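Local atomic coordinates of cystalysin (Treponema denticola, PDB entry 1C7N), a protein that belongs to the class I and II aminotransferase family of pyridoxal-phosphate-dependent proteins and holds pyridoxal-5'-phosphate in its pocket. Residues H206-M211 and I322-L327; N302-V306 and A374-Q380; E224-D228 and I252-D256; T230-P236 and M247-I252. One frame throughout, in Å; residues are numbered along the deposited sequence.

Contact 1: H206-M211 and I322-L327; sequences HFDLIM and IEGTYL. With PLP (pyridoxal-5'-phosphate), chain I.
Thr-325 turns OG1 into the cramped place between its backbone N and carbonyl carbon (chi1 79°), which leaves CG2 anti to the carbonyl carbon and set over one face of the His-206 ring. His-206 has its CG beside its own backbone N (chi1 -65°), and its ring receives the methyl in a CH-pi contact. Thr-325 CG2 lies 3.9 Å from the ring centroid, displaced toward the rim. One edge of the same ring faces PLP, with methyl C2A near the ring plane, so this contact backs the cofactor pocket. Thr-325 OG1 accepts from Leu-327 N, making an ST turn.

The backbones are joined by a single bridge at Ile-210 and Gly-324. Thr-325 N donates to Leu-209 O at 2.6 Å. Met-211 N donates to Glu-323 O at 2.8 Å, from above the carbonyl plane. The Met-211 chain bends at chi2 and chi3, and its CG packs on Ile-322 CG1 at 4.1 Å. Its CE lies 3.7 Å from Thr-325 O, a buried oxygen with no polar partner in the model. Leu-209 CD1 meets Tyr-326 CD1 at 3.8 Å.

Helix 289-313 packs on Leu-209, Met-211 and Tyr-326. Strand 367-371 touches Tyr-326 and Leu-327. The loop after strand 199-203 is thus joined to the approach to strand 327-331.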
loop_
_atom_site.group_PDB
_atom_site.type_symbol
_atom_site.label_atom_id
_atom_site.label_comp_id
_atom_site.label_asym_id
_atom_site.label_seq_id
_atom_site.Cartn_x
_atom_site.Cartn_y
_atom_site.Cartn_z
ATOM N N HIS A 206 17.454 3.975 7.491
ATOM C CA HIS A 206 18.806 3.948 6.941
ATOM C C HIS A 206 19.772 3.160 7.822
ATOM O O HIS A 206 20.987 3.252 7.626
ATOM C CB HIS A 206 19.384 5.362 6.816
ATOM C CG HIS A 206 18.666 6.249 5.847
ATOM N ND1 HIS A 206 17.633 7.081 6.222
ATOM C CD2 HIS A 206 18.880 6.483 4.531
ATOM C CE1 HIS A 206 17.249 7.796 5.181
ATOM N NE2 HIS A 206 17.988 7.452 4.142
ATOM N N PHE A 207 19.277 2.381 8.779
ATOM C CA PHE A 207 20.231 1.708 9.659
ATOM C C PHE A 207 21.139 0.613 9.089
ATOM O O PHE A 207 22.039 0.152 9.788
ATOM C CB PHE A 207 19.559 1.256 10.985
ATOM C CG PHE A 207 18.650 0.049 10.878
ATOM C CD1 PHE A 207 18.064 -0.469 12.034
ATOM C CD2 PHE A 207 18.382 -0.568 9.666
ATOM C CE1 PHE A 207 17.221 -1.587 11.983
ATOM C CE2 PHE A 207 17.540 -1.687 9.605
ATOM C CZ PHE A 207 16.962 -2.194 10.765
ATOM N N ASP A 208 20.941 0.219 7.829
ATOM C CA ASP A 208 21.818 -0.788 7.220
ATOM C C ASP A 208 22.853 -0.108 6.332
ATOM O O ASP A 208 23.783 -0.754 5.849
ATOM C CB ASP A 208 21.044 -1.779 6.346
ATOM C CG ASP A 208 20.014 -2.562 7.117
ATOM O OD1 ASP A 208 20.351 -3.105 8.187
ATOM O OD2 ASP A 208 18.863 -2.647 6.641
ATOM N N LEU A 209 22.680 1.192 6.103
ATOM C CA LEU A 209 23.587 1.950 5.248
ATOM C C LEU A 209 24.550 2.791 6.076
ATOM O O LEU A 209 24.436 4.021 6.146
ATOM C CB LEU A 209 22.772 2.833 4.291
ATOM C CG LEU A 209 21.897 2.031 3.316
ATOM C CD1 LEU A 209 20.789 2.901 2.746
ATOM C CD2 LEU A 209 22.757 1.457 2.205
ATOM N N ILE A 210 25.503 2.103 6.699
ATOM C CA ILE A 210 26.505 2.737 7.551
ATOM C C ILE A 210 27.873 2.693 6.877
ATOM O O ILE A 210 28.264 1.665 6.322
ATOM C CB ILE A 210 26.606 2.004 8.909
ATOM C CG1 ILE A 210 25.211 1.843 9.521
ATOM C CG2 ILE A 210 27.523 2.774 9.857
ATOM C CD1 ILE A 210 24.488 3.153 9.775
ATOM N N MET A 211 28.601 3.805 6.918
ATOM C CA MET A 211 29.925 3.845 6.313
ATOM C C MET A 211 30.920 3.121 7.218
ATOM O O MET A 211 30.712 3.017 8.430
ATOM C CB MET A 211 30.378 5.293 6.090
ATOM C CG MET A 211 29.563 6.046 5.051
ATOM S SD MET A 211 29.545 5.224 3.443
ATOM C CE MET A 211 27.908 4.484 3.467
ATOM N N ILE A 322 30.379 11.219 5.324
ATOM C CA ILE A 322 29.221 10.985 6.176
ATOM C C ILE A 322 29.419 9.689 6.956
ATOM O O ILE A 322 30.292 8.890 6.628
ATOM C CB ILE A 322 27.941 10.878 5.338
ATOM C CG1 ILE A 322 28.119 9.801 4.265
ATOM C CG2 ILE A 322 27.617 12.238 4.706
ATOM C CD1 ILE A 322 26.912 9.618 3.376
ATOM N N GLU A 323 28.606 9.484 7.984
ATOM C CA GLU A 323 28.710 8.284 8.807
ATOM C C GLU A 323 27.713 7.207 8.364
ATOM O O GLU A 323 27.979 6.007 8.494
ATOM C CB GLU A 323 28.470 8.645 10.276
ATOM C CG GLU A 323 29.197 9.913 10.722
ATOM C CD GLU A 323 29.036 10.207 12.207
ATOM O OE1 GLU A 323 27.951 9.928 12.763
ATOM O OE2 GLU A 323 29.992 10.735 12.814
ATOM N N GLY A 324 26.575 7.646 7.831
ATOM C CA GLY A 324 25.538 6.730 7.383
ATOM C C GLY A 324 24.695 7.303 6.260
ATOM O O GLY A 324 24.791 8.491 5.958
ATOM N N THR A 325 23.842 6.460 5.679
ATOM C CA THR A 325 22.984 6.802 4.540
ATOM C C THR A 325 23.923 6.965 3.344
ATOM O O THR A 325 25.146 6.987 3.513
ATOM C CB THR A 325 22.218 8.159 4.704
ATOM O OG1 THR A 325 23.112 9.245 4.422
ATOM C CG2 THR A 325 21.630 8.313 6.107
ATOM N N TYR A 326 23.363 7.061 2.139
ATOM C CA TYR A 326 24.179 7.290 0.949
ATOM C C TYR A 326 23.918 8.709 0.438
ATOM O O TYR A 326 24.137 9.012 -0.732
ATOM C CB TYR A 326 23.891 6.264 -0.159
ATOM C CG TYR A 326 22.443 6.099 -0.602
ATOM C CD1 TYR A 326 21.757 4.915 -0.338
ATOM C CD2 TYR A 326 21.782 7.094 -1.326
ATOM C CE1 TYR A 326 20.452 4.715 -0.784
ATOM C CE2 TYR A 326 20.467 6.909 -1.778
ATOM C CZ TYR A 326 19.810 5.711 -1.499
ATOM O OH TYR A 326 18.515 5.508 -1.916
ATOM N N LEU A 327 23.474 9.574 1.349
ATOM C CA LEU A 327 23.155 10.969 1.040
ATOM C C LEU A 327 24.171 11.917 1.699
ATOM O O LEU A 327 24.193 12.068 2.920
ATOM C CB LEU A 327 21.736 11.270 1.530
ATOM C CG LEU A 327 20.668 10.290 1.012
ATOM C CD1 LEU A 327 19.366 10.450 1.784
ATOM C CD2 LEU A 327 20.436 10.546 -0.470
HETATM N N1 PLP I . 12.351 8.083 6.405
HETATM C C2 PLP I . 13.536 8.708 5.971
HETATM C C2A PLP I . 14.323 9.418 7.057
HETATM C C3 PLP I . 13.898 8.508 4.566
HETATM O O3 PLP I . 14.965 9.216 4.192
HETATM C C4 PLP I . 13.093 7.679 3.747
HETATM C C4A PLP I . 13.470 7.374 2.368
HETATM C C5 PLP I . 11.878 7.046 4.351
HETATM C C6 PLP I . 11.529 7.285 5.648
HETATM C C5A PLP I . 11.268 5.892 3.559
HETATM O O4P PLP I . 9.953 5.869 3.170
HETATM P P PLP I . 9.540 4.475 2.442
HETATM O O1P PLP I . 8.262 4.822 1.827
HETATM O O2P PLP I . 9.393 3.410 3.514
HETATM O O3P PLP I . 10.549 4.092 1.448
#

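Contact 2: N302-V306 and A374-Q380; sequences NQRIV and APSSVIQ
Asn-302 ND2 gives hydrogens to two backbone carbonyls, Ala-374 O at 2.8 Å and Leu-372 O. The site joins two helices that run nearly parallel. Helix 289-313 and the start of helix 376-393 pack in the C-terminal part of the aminotransferase fold. The short segments 302-306 and 376-380 have axes 10.1 Å apart and cross at -20°.

The other end of the Asn-302 amide is used as well. Ser-376 OG donates to Asn-302 OD1 at 2.7 Å, tilted a little from the carbonyl plane. Ala-374 O lies close to the amide plane. Bonds at both ends should therefore fix the rotation of this buried amide. It ties one helix to the first turn of the other, where Pro-375 holds the N-cap position.

Apolar groups fill in around the amide. Ile-379 CG1 packs against it obliquely, 3.6 Å from Asn-302 ND2. With Ile-379 CG1 beside the backbone N (chi1 -61°), CG2 is left anti to that N and meets Val-306 CG2 at 4.0 Å. Behind Val-306 lies strand 327-331, with Gln-328 and Ile-330. Toward the more open side, Ile-305 reaches across with both branches. Its CD1 lies 3.8 Å from Ser-376 CB. The Gln-380 chain folds over at chi2 and brings its amide to the other branch, with Ile-305 CG2 3.5 Å from Gln-380 OE1.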
loop_
_atom_site.group_PDB
_atom_site.type_symbol
_atom_site.label_atom_id
_atom_site.label_comp_id
_atom_site.label_asym_id
_atom_site.label_seq_id
_atom_site.Cartn_x
_atom_site.Cartn_y
_atom_site.Cartn_z
ATOM N N ASN A 302 32.358 6.920 -3.574
ATOM C CA ASN A 302 31.740 8.137 -4.092
ATOM C C ASN A 302 31.778 9.359 -3.169
ATOM O O ASN A 302 31.998 10.474 -3.642
ATOM C CB ASN A 302 30.302 7.846 -4.531
ATOM C CG ASN A 302 30.245 6.987 -5.784
ATOM O OD1 ASN A 302 31.256 6.788 -6.460
ATOM N ND2 ASN A 302 29.062 6.492 -6.111
ATOM N N GLN A 303 31.571 9.171 -1.866
ATOM C CA GLN A 303 31.618 10.315 -0.959
ATOM C C GLN A 303 33.048 10.872 -0.945
ATOM O O GLN A 303 33.258 12.068 -0.748
ATOM C CB GLN A 303 31.199 9.921 0.468
ATOM C CG GLN A 303 32.127 8.911 1.127
ATOM C CD GLN A 303 31.905 8.785 2.622
ATOM O OE1 GLN A 303 31.205 9.599 3.239
ATOM N NE2 GLN A 303 32.516 7.767 3.221
ATOM N N ARG A 304 34.030 9.999 -1.153
ATOM C CA ARG A 304 35.420 10.446 -1.172
ATOM C C ARG A 304 35.704 11.150 -2.501
ATOM O O ARG A 304 36.470 12.110 -2.553
ATOM C CB ARG A 304 36.359 9.254 -0.931
ATOM C CG ARG A 304 36.242 8.710 0.499
ATOM C CD ARG A 304 36.927 7.363 0.701
ATOM N NE ARG A 304 36.718 6.848 2.060
ATOM C CZ ARG A 304 37.286 7.352 3.156
ATOM N NH1 ARG A 304 38.112 8.391 3.069
ATOM N NH2 ARG A 304 37.027 6.821 4.345
ATOM N N ILE A 305 35.059 10.700 -3.572
ATOM C CA ILE A 305 35.240 11.340 -4.877
ATOM C C ILE A 305 34.727 12.783 -4.792
ATOM O O ILE A 305 35.370 13.716 -5.285
ATOM C CB ILE A 305 34.459 10.586 -5.988
ATOM C CG1 ILE A 305 35.107 9.222 -6.241
ATOM C CG2 ILE A 305 34.435 11.415 -7.285
ATOM C CD1 ILE A 305 34.402 8.397 -7.305
ATOM N N VAL A 306 33.574 12.957 -4.152
ATOM C CA VAL A 306 32.961 14.273 -3.997
ATOM C C VAL A 306 33.851 15.167 -3.128
ATOM O O VAL A 306 34.186 16.285 -3.513
ATOM C CB VAL A 306 31.550 14.159 -3.348
ATOM C CG1 VAL A 306 30.938 15.539 -3.149
ATOM C CG2 VAL A 306 30.637 13.309 -4.235
ATOM N N ALA A 374 25.018 5.844 -7.115
ATOM C CA ALA A 374 25.122 5.807 -8.564
ATOM C C ALA A 374 26.532 5.348 -8.913
ATOM O O ALA A 374 27.407 5.304 -8.042
ATOM C CB ALA A 374 24.862 7.198 -9.142
ATOM N N PRO A 375 26.772 4.973 -10.181
ATOM C CA PRO A 375 28.121 4.535 -10.548
ATOM C C PRO A 375 29.100 5.690 -10.360
ATOM O O PRO A 375 28.755 6.852 -10.598
ATOM C CB PRO A 375 27.969 4.142 -12.014
ATOM C CG PRO A 375 26.547 3.647 -12.079
ATOM C CD PRO A 375 25.818 4.709 -11.276
ATOM N N SER A 376 30.315 5.368 -9.926
ATOM C CA SER A 376 31.335 6.384 -9.708
ATOM C C SER A 376 31.522 7.251 -10.962
ATOM O O SER A 376 31.645 8.477 -10.873
ATOM C CB SER A 376 32.653 5.706 -9.314
ATOM O OG SER A 376 32.501 4.985 -8.098
ATOM N N SER A 377 31.528 6.616 -12.131
ATOM C CA SER A 377 31.693 7.348 -13.385
ATOM C C SER A 377 30.587 8.380 -13.549
ATOM O O SER A 377 30.816 9.467 -14.087
ATOM C CB SER A 377 31.661 6.387 -14.572
ATOM O OG SER A 377 30.408 5.730 -14.655
ATOM N N VAL A 378 29.386 8.037 -13.089
ATOM C CA VAL A 378 28.246 8.943 -13.194
ATOM C C VAL A 378 28.437 10.133 -12.271
ATOM O O VAL A 378 28.125 11.264 -12.641
ATOM C CB VAL A 378 26.918 8.229 -12.850
ATOM C CG1 VAL A 378 25.795 9.245 -12.736
ATOM C CG2 VAL A 378 26.583 7.210 -13.931
ATOM N N ILE A 379 28.954 9.875 -11.072
ATOM C CA ILE A 379 29.208 10.943 -10.111
ATOM C C ILE A 379 30.263 11.891 -10.699
ATOM O O ILE A 379 30.160 13.114 -10.571
ATOM C CB ILE A 379 29.727 10.379 -8.758
ATOM C CG1 ILE A 379 28.681 9.449 -8.131
ATOM C CG2 ILE A 379 30.040 11.526 -7.796
ATOM C CD1 ILE A 379 27.369 10.119 -7.781
ATOM N N GLN A 380 31.271 11.317 -11.351
ATOM C CA GLN A 380 32.353 12.091 -11.965
ATOM C C GLN A 380 31.844 12.966 -13.108
ATOM O O GLN A 380 32.255 14.121 -13.248
ATOM C CB GLN A 380 33.442 11.145 -12.478
ATOM C CG GLN A 380 34.161 10.388 -11.378
ATOM C CD GLN A 380 35.291 11.192 -10.765
ATOM O OE1 GLN A 380 35.156 12.395 -10.523
ATOM N NE2 GLN A 380 36.412 10.529 -10.503
#

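Contact 3: E224-D228 and I252-D256; sequences EQLAD and IKNPD
The carboxylates of Glu-224 and Asp-228 meet Lys-253 NZ obliquely to their planes. Glu-224 OE1 is approached on its anti side, 23° out of plane. Asp-228 OD2 is approached on its syn side, 32° out of plane. The three side chains form a salt-bridge network at the protein surface, between short helix 224-227 and the chain leading into helix 255-267.

Lys-253 NZ lies 2.5 Å from Glu-224 OE1 and 2.8 Å from Asp-228 OD2. A weak third bond goes to Glu-224 O. The lysine gets there fully stretched, with CG anti to its backbone N (chi1 174°). On the way its CD passes Ala-227 CB at 4.0 Å. The single ammonium probably offsets the repulsion between the two acids.

Asn-254 sits at the N-cap of helix 255-267, and its OD1 accepts from Ile-257 N. Its CB comes within 3.3 Å of Asp-228 O. Two waters fill in between the segments. One lies 2.9 Å from Ala-227 O and accepts from Asn-254 N. The other donates to Asp-228 OD2 at 2.6 Å and takes a weak, long bond from Asn-254 ND2.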
loop_
_atom_site.group_PDB
_atom_site.type_symbol
_atom_site.label_atom_id
_atom_site.label_comp_id
_atom_site.label_asym_id
_atom_site.label_seq_id
_atom_site.Cartn_x
_atom_site.Cartn_y
_atom_site.Cartn_z
ATOM N N GLU A 224 14.969 -1.369 28.136
ATOM C CA GLU A 224 13.657 -1.988 27.988
ATOM C C GLU A 224 12.500 -1.062 28.342
ATOM O O GLU A 224 11.427 -1.154 27.744
ATOM C CB GLU A 224 13.576 -3.266 28.828
ATOM C CG GLU A 224 14.311 -4.458 28.226
ATOM C CD GLU A 224 13.837 -4.789 26.817
ATOM O OE1 GLU A 224 12.686 -4.441 26.474
ATOM O OE2 GLU A 224 14.607 -5.410 26.053
ATOM N N GLN A 225 12.709 -0.174 29.309
ATOM C CA GLN A 225 11.655 0.758 29.690
ATOM C C GLN A 225 11.460 1.782 28.581
ATOM O O GLN A 225 10.348 2.260 28.356
ATOM C CB GLN A 225 11.985 1.460 31.011
ATOM C CG GLN A 225 11.755 0.593 32.242
ATOM C CD GLN A 225 12.781 -0.512 32.379
ATOM O OE1 GLN A 225 13.961 -0.251 32.634
ATOM N NE2 GLN A 225 12.341 -1.759 32.205
ATOM N N LEU A 226 12.545 2.127 27.894
ATOM C CA LEU A 226 12.451 3.068 26.783
ATOM C C LEU A 226 11.677 2.342 25.683
ATOM O O LEU A 226 10.754 2.899 25.088
ATOM C CB LEU A 226 13.842 3.461 26.275
ATOM C CG LEU A 226 13.881 4.368 25.039
ATOM C CD1 LEU A 226 13.266 5.731 25.364
ATOM C CD2 LEU A 226 15.316 4.529 24.571
ATOM N N ALA A 227 12.048 1.088 25.440
ATOM C CA ALA A 227 11.393 0.265 24.423
ATOM C C ALA A 227 9.896 0.135 24.697
ATOM O O ALA A 227 9.104 -0.051 23.774
ATOM C CB ALA A 227 12.033 -1.125 24.373
ATOM N N ASP A 228 9.520 0.224 25.971
ATOM C CA ASP A 228 8.119 0.123 26.378
ATOM C C ASP A 228 7.256 1.245 25.797
ATOM O O ASP A 228 6.042 1.102 25.683
ATOM C CB ASP A 228 8.008 0.141 27.907
ATOM C CG ASP A 228 8.373 -1.192 28.541
ATOM O OD1 ASP A 228 8.579 -1.218 29.775
ATOM O OD2 ASP A 228 8.442 -2.210 27.819
ATOM N N ILE A 252 6.967 -2.541 17.379
ATOM C CA ILE A 252 6.330 -1.991 18.576
ATOM C C ILE A 252 6.203 -3.067 19.654
ATOM O O ILE A 252 5.387 -3.983 19.540
ATOM C CB ILE A 252 4.925 -1.451 18.251
ATOM C CG1 ILE A 252 4.997 -0.528 17.031
ATOM C CG2 ILE A 252 4.367 -0.688 19.443
ATOM C CD1 ILE A 252 3.644 -0.059 16.548
ATOM N N LYS A 253 7.019 -2.947 20.696
ATOM C CA LYS A 253 7.023 -3.900 21.808
ATOM C C LYS A 253 5.758 -3.893 22.669
ATOM O O LYS A 253 5.209 -4.950 22.985
ATOM C CB LYS A 253 8.228 -3.632 22.714
ATOM C CG LYS A 253 8.247 -4.464 23.988
ATOM C CD LYS A 253 9.297 -3.944 24.962
ATOM C CE LYS A 253 9.434 -4.861 26.165
ATOM N NZ LYS A 253 10.276 -4.267 27.244
ATOM N N ASN A 254 5.307 -2.703 23.058
ATOM C CA ASN A 254 4.126 -2.572 23.906
ATOM C C ASN A 254 2.827 -2.977 23.215
ATOM O O ASN A 254 2.442 -2.392 22.203
ATOM C CB ASN A 254 4.006 -1.142 24.424
ATOM C CG ASN A 254 2.884 -0.986 25.435
ATOM O OD1 ASN A 254 1.730 -0.745 25.074
ATOM N ND2 ASN A 254 3.216 -1.147 26.711
ATOM N N PRO A 255 2.128 -3.983 23.768
ATOM C CA PRO A 255 0.867 -4.478 23.211
ATOM C C PRO A 255 -0.199 -3.396 23.068
ATOM O O PRO A 255 -0.949 -3.383 22.092
ATOM C CB PRO A 255 0.462 -5.568 24.198
ATOM C CG PRO A 255 1.775 -6.082 24.676
ATOM C CD PRO A 255 2.537 -4.803 24.921
ATOM N N ASP A 256 -0.270 -2.497 24.044
ATOM C CA ASP A 256 -1.248 -1.415 24.009
ATOM C C ASP A 256 -0.950 -0.446 22.874
ATOM O O ASP A 256 -1.842 -0.085 22.107
ATOM C CB ASP A 256 -1.255 -0.664 25.342
ATOM C CG ASP A 256 -2.031 -1.398 26.416
ATOM O OD1 ASP A 256 -1.781 -2.606 26.616
ATOM O OD2 ASP A 256 -2.891 -0.762 27.060
HETATM O O HOH W 1 6.482 -0.030 22.513
HETATM O O HOH W 2 6.116 -3.040 26.933
#

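Contact 4: T230-P236 and M247-I252; sequences TITFTAP and MSNIII
Thr-234 sets its side chain against the carbonyl of Asn-249. CB lies 3.6 Å from Asn-249 O, CG2 stays farther off, and OG1 donates to that oxygen at 2.7 Å. The two segments are antiparallel neighbours in the seven-stranded mixed sheet of the PLP-dependent aminotransferase fold. Strand 248-251 also runs antiparallel to its other neighbour, strand 92-95.

Asn-249 O takes two donors. Thr-234 OG1 comes in the carbonyl plane, on a lone pair. Thr-234 N comes from above that plane, in a longer and more bent bond. Thr-232 and Ile-251 form a regular hydrogen-bonded pair, with Thr-232 N nearly straight on Ile-251 O (175°) and Ile-251 N 2.8 Å from Thr-232 O.

On the face with Phe-233, Ile-250 spreads its branches. CG2 meets Ile-231 CG2 at 3.8 Å, and CD1 meets Phe-233 CD2 at 3.8 Å. Ile-252 runs alongside Ile-231, with its CG1 4.2 Å from Ile-231 CG2. Ser-248, of the PLP pocket, touches the cofactor. On the opposite face the Asn-249 amide is held by Tyr-71 OH, which bonds OD1. A water joins the side chains there, donating to Thr-234 OG1 and accepting from Asn-249 ND2 at 2.7 Å.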
loop_
_atom_site.group_PDB
_atom_site.type_symbol
_atom_site.label_atom_id
_atom_site.label_comp_id
_atom_site.label_asym_id
_atom_site.label_seq_id
_atom_site.Cartn_x
_atom_site.Cartn_y
_atom_site.Cartn_z
ATOM N N THR A 230 8.364 3.093 22.819
ATOM C CA THR A 230 8.995 3.451 21.552
ATOM C C THR A 230 8.363 2.736 20.358
ATOM O O THR A 230 7.919 1.591 20.462
ATOM C CB THR A 230 10.508 3.095 21.552
ATOM O OG1 THR A 230 11.179 3.823 22.588
ATOM C CG2 THR A 230 11.145 3.432 20.195
ATOM N N ILE A 231 8.319 3.435 19.230
ATOM C CA ILE A 231 7.823 2.885 17.976
ATOM C C ILE A 231 9.021 3.057 17.053
ATOM O O ILE A 231 9.463 4.179 16.823
ATOM C CB ILE A 231 6.645 3.692 17.387
ATOM C CG1 ILE A 231 5.377 3.482 18.219
ATOM C CG2 ILE A 231 6.409 3.265 15.947
ATOM C CD1 ILE A 231 4.201 4.341 17.768
ATOM N N THR A 232 9.563 1.952 16.555
ATOM C CA THR A 232 10.722 2.020 15.675
ATOM C C THR A 232 10.346 1.648 14.249
ATOM O O THR A 232 9.826 0.556 13.999
ATOM C CB THR A 232 11.851 1.084 16.164
ATOM O OG1 THR A 232 12.289 1.498 17.466
ATOM C CG2 THR A 232 13.027 1.131 15.207
ATOM N N PHE A 233 10.604 2.566 13.320
ATOM C CA PHE A 233 10.291 2.346 11.912
ATOM C C PHE A 233 11.487 1.784 11.152
ATOM O O PHE A 233 12.563 2.383 11.140
ATOM C CB PHE A 233 9.860 3.658 11.238
ATOM C CG PHE A 233 8.835 4.440 12.013
ATOM C CD1 PHE A 233 9.224 5.281 13.051
ATOM C CD2 PHE A 233 7.480 4.343 11.705
ATOM C CE1 PHE A 233 8.281 6.014 13.771
ATOM C CE2 PHE A 233 6.528 5.071 12.423
ATOM C CZ PHE A 233 6.932 5.908 13.458
ATOM N N THR A 234 11.309 0.618 10.538
ATOM C CA THR A 234 12.385 0.015 9.753
ATOM C C THR A 234 11.788 -0.506 8.461
ATOM O O THR A 234 10.567 -0.642 8.334
ATOM C CB THR A 234 13.054 -1.186 10.460
ATOM O OG1 THR A 234 12.225 -2.348 10.310
ATOM C CG2 THR A 234 13.260 -0.898 11.936
ATOM N N ALA A 235 12.657 -0.797 7.501
ATOM C CA ALA A 235 12.221 -1.317 6.218
ATOM C C ALA A 235 13.449 -1.667 5.394
ATOM O O ALA A 235 14.546 -1.169 5.651
ATOM C CB ALA A 235 11.371 -0.277 5.481
ATOM N N PRO A 236 13.283 -2.548 4.398
ATOM C CA PRO A 236 14.401 -2.949 3.540
ATOM C C PRO A 236 14.519 -2.057 2.298
ATOM O O PRO A 236 15.480 -2.176 1.540
ATOM C CB PRO A 236 14.036 -4.385 3.178
ATOM C CG PRO A 236 12.542 -4.269 2.981
ATOM C CD PRO A 236 12.117 -3.430 4.185
ATOM N N MET A 247 6.864 -2.060 1.462
ATOM C CA MET A 247 6.735 -2.965 2.602
ATOM C C MET A 247 7.642 -2.507 3.734
ATOM O O MET A 247 8.858 -2.424 3.570
ATOM C CB MET A 247 7.071 -4.403 2.206
ATOM C CG MET A 247 6.877 -5.418 3.335
ATOM S SD MET A 247 5.271 -5.308 4.184
ATOM C CE MET A 247 4.140 -5.820 2.885
ATOM N N SER A 248 7.042 -2.201 4.879
ATOM C CA SER A 248 7.795 -1.728 6.033
ATOM C C SER A 248 7.575 -2.615 7.256
ATOM O O SER A 248 6.531 -3.256 7.399
ATOM C CB SER A 248 7.375 -0.297 6.374
ATOM O OG SER A 248 7.429 0.542 5.236
ATOM N N ASN A 249 8.568 -2.643 8.136
ATOM C CA ASN A 249 8.484 -3.425 9.358
ATOM C C ASN A 249 8.555 -2.487 10.555
ATOM O O ASN A 249 9.644 -2.130 11.020
ATOM C CB ASN A 249 9.617 -4.443 9.417
ATOM C CG ASN A 249 9.465 -5.524 8.381
ATOM O OD1 ASN A 249 8.450 -6.231 8.349
ATOM N ND2 ASN A 249 10.466 -5.663 7.518
ATOM N N ILE A 250 7.384 -2.076 11.033
ATOM C CA ILE A 250 7.295 -1.170 12.168
ATOM C C ILE A 250 7.320 -2.028 13.421
ATOM O O ILE A 250 6.452 -2.887 13.612
ATOM C CB ILE A 250 5.990 -0.347 12.116
ATOM C CG1 ILE A 250 5.720 0.107 10.681
ATOM C CG2 ILE A 250 6.119 0.886 13.006
ATOM C CD1 ILE A 250 6.822 1.005 10.095
ATOM N N ILE A 251 8.321 -1.807 14.269
ATOM C CA ILE A 251 8.468 -2.599 15.487
ATOM C C ILE A 251 7.923 -1.893 16.720
ATOM O O ILE A 251 8.365 -0.793 17.071
ATOM C CB ILE A 251 9.952 -2.954 15.729
ATOM C CG1 ILE A 251 10.570 -3.506 14.443
ATOM C CG2 ILE A 251 10.071 -3.989 16.843
ATOM C CD1 ILE A 251 9.835 -4.709 13.866
ATOM N N ILE A 252 6.967 -2.541 17.379
ATOM C CA ILE A 252 6.330 -1.991 18.576
ATOM C C ILE A 252 6.203 -3.067 19.654
ATOM O O ILE A 252 5.387 -3.983 19.540
ATOM C CB ILE A 252 4.925 -1.451 18.251
ATOM C CG1 ILE A 252 4.997 -0.528 17.031
ATOM C CG2 ILE A 252 4.367 -0.688 19.443
ATOM C CD1 ILE A 252 3.644 -0.059 16.548
HETATM O O HOH W 3 12.486 -3.878 7.907
#

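In the fold
Contacts 1 and 4 both line the PLP pocket, the first through His-206 and the second through Ser-248. Their centres are 17 Å apart, and Phe-207 CE1 packs on Thr-234 CG2 at 4.0 Å. Contact 3 adjoins contact 4 in the chain, nearer the protein surface. They share Ile-252, helix 224-227 leads into strand 230-234, and their centres lie 13 Å apart. Contact 2 is away from the cofactor. It meets contact 1 where Gln-303 OE1 lies 2.8 Å from Ile-322 N, a probable hydrogen bond. Contacts 2 and 3 stand on opposite sides of the chain's centre, about 41 Å apart between centres.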